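Local atomic coordinates of acetyltransferase, GNAT family (Streptococcus pneumoniae, PDB entry 2I79), a protein that probably transfers the acetyl group of acetyl coenzyme A, which it binds, to an amine-bearing substrate, as many members of the GNAT family do. Residues I120-N132 against G159-I171. Residues are numbered along the deposited sequence; the frame is centred on the assembly and turned at random.
Sequences ILRRLQLTVQTRN and GKFIDVYLMGKLI. With ACO (acetyl coenzyme *a), chain G.
Leu-126 and Met-167 form a hydrogen-bonded pair in the antiparallel ladder joining strands 123-129 and 160-170 of the GNAT fold, in whose mixed sheet 160-170 lies between 123-129 and 145-156. Reciprocal N-H to O bonds at Leu-124/Lys-169, Leu-126/Met-167 and Val-128/Tyr-165 establish the register, and the axes diverge from exact antiparallelism, at 149°. The tightly packed face carries Leu-124, Leu-126, Val-128 and Met-167, beneath helices 103-117 and 133-141. Here the Leu-126 and Met-167 side chains run alongside each other, CD2 of Leu-126 lying 4.0 Å from CB of Met-167. Chi1 of 64° sets CG of Leu-126 between its backbone N and carbonyl carbon, and the other branch, CD1, ends 3.5 Å from CH3 of acetyl coenzyme A; the strand thus lines the acetyl end of the pocket. At the C-terminal end of strand 160-170, CD1 of Ile-171 meets CG of Leu-124 at 3.7 Å, the two side chains crossing nearly at right angles.

On the other face the loose spot is Thr-127, whose exposed side chain touches the other strand through CG2, 3.7 Å from CD2 of Leu-166. Its neighbours Arg-123 and Leu-166 are buried against the second subunit: Leu-166 packs on Leu-166 of that subunit, and Arg-123, salt-bridged through NH2 to Glu-147, donates from NE to O of Glu-151 of the second subunit.

Where the ladder ends, a type I turn runs from Gln-129 to Asn-132. Its Thr-130 N donates to Asp-163 O, and CG2 of Thr-130 sits 3.5 Å from the Tyr-165 ring centroid, 6° off the normal, a face-on CH-pi contact. Asn-132, the N-cap residue ahead of helix 133-141, ends the turn with ND2 donating to pantetheine O5P of the cofactor over 2.6 Å.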
loop_
_atom_site.group_PDB
_atom_site.type_symbol
_atom_site.label_atom_id
_atom_site.label_comp_id
_atom_site.label_asym_id
_atom_site.label_seq_id
_atom_site.Cartn_x
_atom_site.Cartn_y
_atom_site.Cartn_z
ATOM N N ILE A 120 3.452 4.283 18.875
ATOM C CA ILE A 120 3.434 3.117 17.982
ATOM C C ILE A 120 4.079 3.488 16.644
ATOM O O ILE A 120 4.928 2.763 16.132
ATOM C CB ILE A 120 1.999 2.606 17.749
ATOM C CG1 ILE A 120 1.277 2.406 19.096
ATOM C CG2 ILE A 120 1.998 1.276 16.934
ATOM C CD1 ILE A 120 -0.260 2.283 19.009
ATOM N N LEU A 121 3.672 4.623 16.072
ATOM C CA LEU A 121 4.206 5.010 14.780
ATOM C C LEU A 121 5.613 5.514 14.998
ATOM O O LEU A 121 5.863 6.326 15.914
ATOM C CB LEU A 121 3.320 6.048 14.087
ATOM C CG LEU A 121 1.900 5.576 13.738
ATOM C CD1 LEU A 121 1.078 6.730 13.257
ATOM C CD2 LEU A 121 1.860 4.396 12.713
ATOM N N ARG A 122 6.532 4.966 14.193
ATOM C CA ARG A 122 7.921 5.402 14.123
ATOM C C ARG A 122 8.341 5.824 12.698
ATOM O O ARG A 122 9.506 6.108 12.435
ATOM C CB ARG A 122 8.827 4.272 14.606
ATOM C CG ARG A 122 8.510 3.759 16.018
ATOM C CD ARG A 122 8.607 4.836 17.112
ATOM N NE ARG A 122 9.930 5.461 17.143
ATOM C CZ ARG A 122 11.029 4.869 17.612
ATOM N NH1 ARG A 122 10.978 3.648 18.130
ATOM N NH2 ARG A 122 12.192 5.502 17.571
ATOM N N ARG A 123 7.397 5.854 11.777
ATOM C CA ARG A 123 7.653 6.268 10.401
ATOM C C ARG A 123 6.343 6.733 9.745
ATOM O O ARG A 123 5.276 6.109 9.944
ATOM C CB ARG A 123 8.299 5.130 9.588
ATOM C CG ARG A 123 8.198 5.337 8.063
ATOM C CD ARG A 123 8.747 4.194 7.209
ATOM N NE ARG A 123 9.965 4.687 6.727
ATOM C CZ ARG A 123 10.208 5.259 5.545
ATOM N NH1 ARG A 123 9.360 5.296 4.542
ATOM N NH2 ARG A 123 11.415 5.713 5.369
ATOM N N LEU A 124 6.428 7.848 9.013
ATOM C CA LEU A 124 5.378 8.292 8.103
ATOM C C LEU A 124 5.913 8.316 6.664
ATOM O O LEU A 124 7.081 8.602 6.408
ATOM C CB LEU A 124 4.808 9.671 8.486
ATOM C CG LEU A 124 4.234 9.836 9.896
ATOM C CD1 LEU A 124 3.876 11.301 10.152
ATOM C CD2 LEU A 124 3.012 8.936 10.129
ATOM N N GLN A 125 5.032 7.989 5.732
ATOM C CA GLN A 125 5.412 7.859 4.351
ATOM C C GLN A 125 4.231 8.106 3.423
ATOM O O GLN A 125 3.062 7.977 3.822
ATOM C CB GLN A 125 5.973 6.457 4.099
ATOM C CG GLN A 125 4.925 5.327 4.170
ATOM C CD GLN A 125 5.526 3.962 3.882
ATOM O OE1 GLN A 125 6.728 3.758 4.019
ATOM N NE2 GLN A 125 4.688 3.023 3.460
ATOM N N LEU A 126 4.570 8.479 2.188
ATOM C CA LEU A 126 3.632 8.596 1.089
ATOM C C LEU A 126 4.404 8.548 -0.204
ATOM O O LEU A 126 5.623 8.507 -0.196
ATOM C CB LEU A 126 2.874 9.912 1.141
ATOM C CG LEU A 126 3.642 11.236 0.986
ATOM C CD1 LEU A 126 2.586 12.223 0.632
ATOM C CD2 LEU A 126 4.388 11.696 2.214
ATOM N N THR A 127 3.665 8.509 -1.302
ATOM C CA THR A 127 4.187 8.718 -2.625
ATOM C C THR A 127 3.443 9.943 -3.149
ATOM O O THR A 127 2.262 10.139 -2.825
ATOM C CB THR A 127 3.924 7.529 -3.558
ATOM O OG1 THR A 127 2.528 7.401 -3.715
ATOM C CG2 THR A 127 4.445 6.230 -2.991
ATOM N N VAL A 128 4.142 10.741 -3.955
ATOM C CA VAL A 128 3.650 12.019 -4.478
ATOM C C VAL A 128 4.084 12.122 -5.951
ATOM O O VAL A 128 5.256 11.876 -6.258
ATOM C CB VAL A 128 4.274 13.257 -3.694
ATOM C CG1 VAL A 128 3.720 14.599 -4.220
ATOM C CG2 VAL A 128 3.982 13.144 -2.191
ATOM N N GLN A 129 3.184 12.530 -6.849
ATOM C CA GLN A 129 3.568 12.700 -8.252
ATOM C C GLN A 129 4.717 13.726 -8.347
ATOM O O GLN A 129 4.705 14.754 -7.669
ATOM C CB GLN A 129 2.384 13.129 -9.110
ATOM C CG GLN A 129 1.222 12.127 -9.202
ATOM C CD GLN A 129 -0.032 12.740 -9.849
ATOM O OE1 GLN A 129 -0.032 13.913 -10.253
ATOM N NE2 GLN A 129 -1.107 11.950 -9.936
ATOM N N THR A 130 5.738 13.436 -9.131
ATOM C CA THR A 130 6.924 14.320 -9.112
ATOM C C THR A 130 6.554 15.745 -9.562
ATOM O O THR A 130 7.051 16.730 -9.024
ATOM C CB THR A 130 8.084 13.755 -9.920
ATOM O OG1 THR A 130 7.675 13.583 -11.274
ATOM C CG2 THR A 130 8.538 12.422 -9.341
ATOM N N ARG A 131 5.601 15.843 -10.483
ATOM C CA ARG A 131 5.088 17.139 -10.931
ATOM C C ARG A 131 4.266 17.907 -9.894
ATOM O O ARG A 131 3.988 19.081 -10.091
ATOM C CB ARG A 131 4.206 16.926 -12.169
ATOM C CG ARG A 131 2.893 16.254 -11.847
ATOM C CD ARG A 131 1.993 16.118 -13.036
ATOM N NE ARG A 131 0.766 15.508 -12.593
ATOM C CZ ARG A 131 -0.458 15.768 -13.057
ATOM N NH1 ARG A 131 -0.684 16.648 -14.022
ATOM N NH2 ARG A 131 -1.486 15.118 -12.544
ATOM N N ASN A 132 3.808 17.244 -8.832
ATOM C CA ASN A 132 2.981 17.915 -7.812
ATOM C C ASN A 132 3.874 18.716 -6.827
ATOM O O ASN A 132 4.007 18.390 -5.660
ATOM C CB ASN A 132 2.050 16.887 -7.125
ATOM C CG ASN A 132 1.060 17.524 -6.155
ATOM O OD1 ASN A 132 1.022 18.753 -5.994
ATOM N ND2 ASN A 132 0.277 16.694 -5.485
ATOM N N GLY A 159 -4.023 7.956 -20.760
ATOM C CA GLY A 159 -2.886 7.567 -21.598
ATOM C C GLY A 159 -1.493 8.033 -21.191
ATOM O O GLY A 159 -0.512 7.579 -21.767
ATOM N N LYS A 160 -1.376 8.920 -20.204
ATOM C CA LYS A 160 -0.076 9.423 -19.808
ATOM C C LYS A 160 0.367 8.796 -18.492
ATOM O O LYS A 160 -0.232 9.043 -17.463
ATOM C CB LYS A 160 -0.122 10.945 -19.645
ATOM C CG LYS A 160 0.960 11.736 -20.370
ATOM C CD LYS A 160 0.345 12.638 -21.461
ATOM C CE LYS A 160 1.411 13.175 -22.464
ATOM N NZ LYS A 160 0.833 13.883 -23.655
ATOM N N PHE A 161 1.444 8.013 -18.530
ATOM C CA PHE A 161 2.129 7.578 -17.313
ATOM C C PHE A 161 3.096 8.618 -16.788
ATOM O O PHE A 161 3.820 9.246 -17.547
ATOM C CB PHE A 161 2.875 6.276 -17.557
ATOM C CG PHE A 161 1.971 5.135 -17.863
ATOM C CD1 PHE A 161 1.321 4.473 -16.845
ATOM C CD2 PHE A 161 1.774 4.713 -19.176
ATOM C CE1 PHE A 161 0.495 3.434 -17.119
ATOM C CE2 PHE A 161 0.964 3.661 -19.448
ATOM C CZ PHE A 161 0.309 3.024 -18.420
ATOM N N ILE A 162 3.091 8.805 -15.477
ATOM C CA ILE A 162 3.976 9.763 -14.836
ATOM C C ILE A 162 4.656 9.128 -13.618
ATOM O O ILE A 162 4.176 8.127 -13.049
ATOM C CB ILE A 162 3.234 11.064 -14.410
ATOM C CG1 ILE A 162 2.154 10.780 -13.348
ATOM C CG2 ILE A 162 2.633 11.819 -15.623
ATOM C CD1 ILE A 162 1.526 12.057 -12.825
ATOM N N ASP A 163 5.754 9.751 -13.211
ATOM C CA ASP A 163 6.551 9.327 -12.062
ATOM C C ASP A 163 6.030 9.880 -10.743
ATOM O O ASP A 163 5.438 10.974 -10.673
ATOM C CB ASP A 163 8.021 9.794 -12.190
ATOM C CG ASP A 163 8.787 9.111 -13.333
ATOM O OD1 ASP A 163 8.239 8.926 -14.428
ATOM O OD2 ASP A 163 9.971 8.774 -13.145
ATOM N N VAL A 164 6.338 9.129 -9.693
ATOM C CA VAL A 164 6.092 9.510 -8.305
ATOM C C VAL A 164 7.385 9.487 -7.478
ATOM O O VAL A 164 8.282 8.716 -7.747
ATOM C CB VAL A 164 5.019 8.624 -7.646
ATOM C CG1 VAL A 164 3.695 8.775 -8.396
ATOM C CG2 VAL A 164 5.428 7.120 -7.553
ATOM N N TYR A 165 7.456 10.348 -6.472
ATOM C CA TYR A 165 8.460 10.255 -5.438
ATOM C C TYR A 165 7.905 9.411 -4.308
ATOM O O TYR A 165 6.742 9.501 -3.958
ATOM C CB TYR A 165 8.826 11.641 -4.886
ATOM C CG TYR A 165 9.707 12.495 -5.820
ATOM C CD1 TYR A 165 10.903 11.979 -6.354
ATOM C CD2 TYR A 165 9.358 13.808 -6.131
ATOM C CE1 TYR A 165 11.720 12.757 -7.196
ATOM C CE2 TYR A 165 10.157 14.602 -6.953
ATOM C CZ TYR A 165 11.347 14.062 -7.494
ATOM O OH TYR A 165 12.162 14.820 -8.317
ATOM N N LEU A 166 8.771 8.585 -3.756
ATOM C CA LEU A 166 8.610 8.003 -2.429
ATOM C C LEU A 166 9.164 8.972 -1.388
ATOM O O LEU A 166 10.334 9.389 -1.495
ATOM C CB LEU A 166 9.464 6.734 -2.357
ATOM C CG LEU A 166 9.223 5.620 -3.370
ATOM C CD1 LEU A 166 10.443 4.649 -3.335
ATOM C CD2 LEU A 166 7.908 4.939 -3.014
ATOM N N MET A 167 8.340 9.364 -0.417
ATOM C CA MET A 167 8.770 10.330 0.601
ATOM C C MET A 167 8.532 9.762 2.011
ATOM O O MET A 167 7.529 9.069 2.269
ATOM C CB MET A 167 8.002 11.637 0.455
ATOM C CG MET A 167 8.121 12.349 -0.919
ATOM S SD MET A 167 7.621 14.085 -0.902
ATOM C CE MET A 167 8.889 14.726 0.173
ATOM N N GLY A 168 9.446 10.058 2.930
ATOM C CA GLY A 168 9.375 9.481 4.275
ATOM C C GLY A 168 9.916 10.354 5.386
ATOM O O GLY A 168 10.714 11.236 5.128
ATOM N N LYS A 169 9.449 10.104 6.617
ATOM C CA LYS A 169 9.898 10.794 7.824
ATOM C C LYS A 169 9.936 9.845 9.016
ATOM O O LYS A 169 8.955 9.109 9.270
ATOM C CB LYS A 169 8.963 11.955 8.128
ATOM C CG LYS A 169 9.408 12.826 9.304
ATOM C CD LYS A 169 8.288 13.726 9.778
ATOM C CE LYS A 169 8.715 14.548 10.981
ATOM N NZ LYS A 169 9.613 15.667 10.602
ATOM N N LEU A 170 11.050 9.834 9.741
ATOM C CA LEU A 170 11.143 9.046 10.977
ATOM C C LEU A 170 10.625 9.874 12.134
ATOM O O LEU A 170 10.887 11.065 12.197
ATOM C CB LEU A 170 12.571 8.596 11.256
ATOM C CG LEU A 170 13.258 7.815 10.144
ATOM C CD1 LEU A 170 14.683 7.403 10.556
ATOM C CD2 LEU A 170 12.425 6.618 9.734
ATOM N N ILE A 171 9.859 9.249 13.025
ATOM C CA ILE A 171 9.295 9.930 14.199
ATOM C C ILE A 171 9.518 9.144 15.496
ATOM O O ILE A 171 9.791 7.942 15.448
ATOM C CB ILE A 171 7.806 10.237 14.008
ATOM C CG1 ILE A 171 7.026 9.003 13.576
ATOM C CG2 ILE A 171 7.576 11.391 12.953
ATOM C CD1 ILE A 171 5.601 9.351 13.305
HETATM N N1A ACO G . 5.611 24.864 -6.280
HETATM C C2A ACO G . 6.206 24.965 -5.073
HETATM N N3A ACO G . 5.556 25.401 -3.975
HETATM C C4A ACO G . 4.258 25.756 -4.032
HETATM C C5A ACO G . 3.535 25.659 -5.299
HETATM C C6A ACO G . 4.303 25.172 -6.454
HETATM N N6A ACO G . 3.704 25.059 -7.659
HETATM N N7A ACO G . 2.288 26.074 -5.071
HETATM C C8A ACO G . 2.223 26.404 -3.745
HETATM N N9A ACO G . 3.405 26.214 -3.134
HETATM C C1B ACO G . 3.832 26.405 -1.719
HETATM C C2B ACO G . 3.325 27.610 -0.942
HETATM O O2B ACO G . 4.145 28.763 -1.147
HETATM C C3B ACO G . 3.462 27.103 0.471
HETATM O O3B ACO G . 4.799 27.057 0.936
HETATM P P3B ACO G . 5.408 28.072 2.014
HETATM O O7A ACO G . 5.479 29.269 1.079
HETATM O O8A ACO G . 6.733 27.503 2.461
HETATM O O9A ACO G . 4.422 28.147 3.152
HETATM C C4B ACO G . 3.086 25.634 0.344
HETATM O O4B ACO G . 3.445 25.250 -0.978
HETATM C C5B ACO G . 1.602 25.436 0.622
HETATM O O5B ACO G . 1.489 25.300 2.044
HETATM P P1A ACO G . 0.028 25.370 2.709
HETATM O O1A ACO G . -0.720 26.572 2.195
HETATM O O2A ACO G . 0.249 25.142 4.191
HETATM O O3A ACO G . -0.665 24.105 1.973
HETATM P P2A ACO G . -2.116 24.028 1.219
HETATM O O4A ACO G . -2.178 24.699 -0.158
HETATM O O5A ACO G . -3.119 24.391 2.288
HETATM O O6A ACO G . -2.090 22.411 0.991
HETATM C CBP ACO G . -1.854 20.656 -0.697
HETATM C CCP ACO G . -1.215 21.820 0.036
HETATM C CDP ACO G . -0.785 20.026 -1.603
HETATM C CEP ACO G . -2.379 19.663 0.350
HETATM C CAP ACO G . -3.015 21.170 -1.556
HETATM O OAP ACO G . -2.546 22.024 -2.626
HETATM C C9P ACO G . -3.838 20.023 -2.118
HETATM O O9P ACO G . -4.714 19.518 -1.442
HETATM N N8P ACO G . -3.578 19.628 -3.359
HETATM C C7P ACO G . -4.303 18.571 -4.074
HETATM C C6P ACO G . -4.203 17.192 -3.421
HETATM C C5P ACO G . -2.769 16.791 -3.214
HETATM O O5P ACO G . -1.998 16.839 -4.151
HETATM N N4P ACO G . -2.418 16.407 -1.994
HETATM C C3P ACO G . -1.075 15.978 -1.640
HETATM C C2P ACO G . -0.711 14.605 -2.187
HETATM S S1P ACO G . -1.756 13.382 -1.445
HETATM C C ACO G . -1.047 12.660 -0.174
HETATM O O ACO G . -0.874 13.425 0.745
HETATM C CH3 ACO G . -0.683 11.188 -0.250
HETATM O O HOH W 1 4.779 13.367 -11.864
#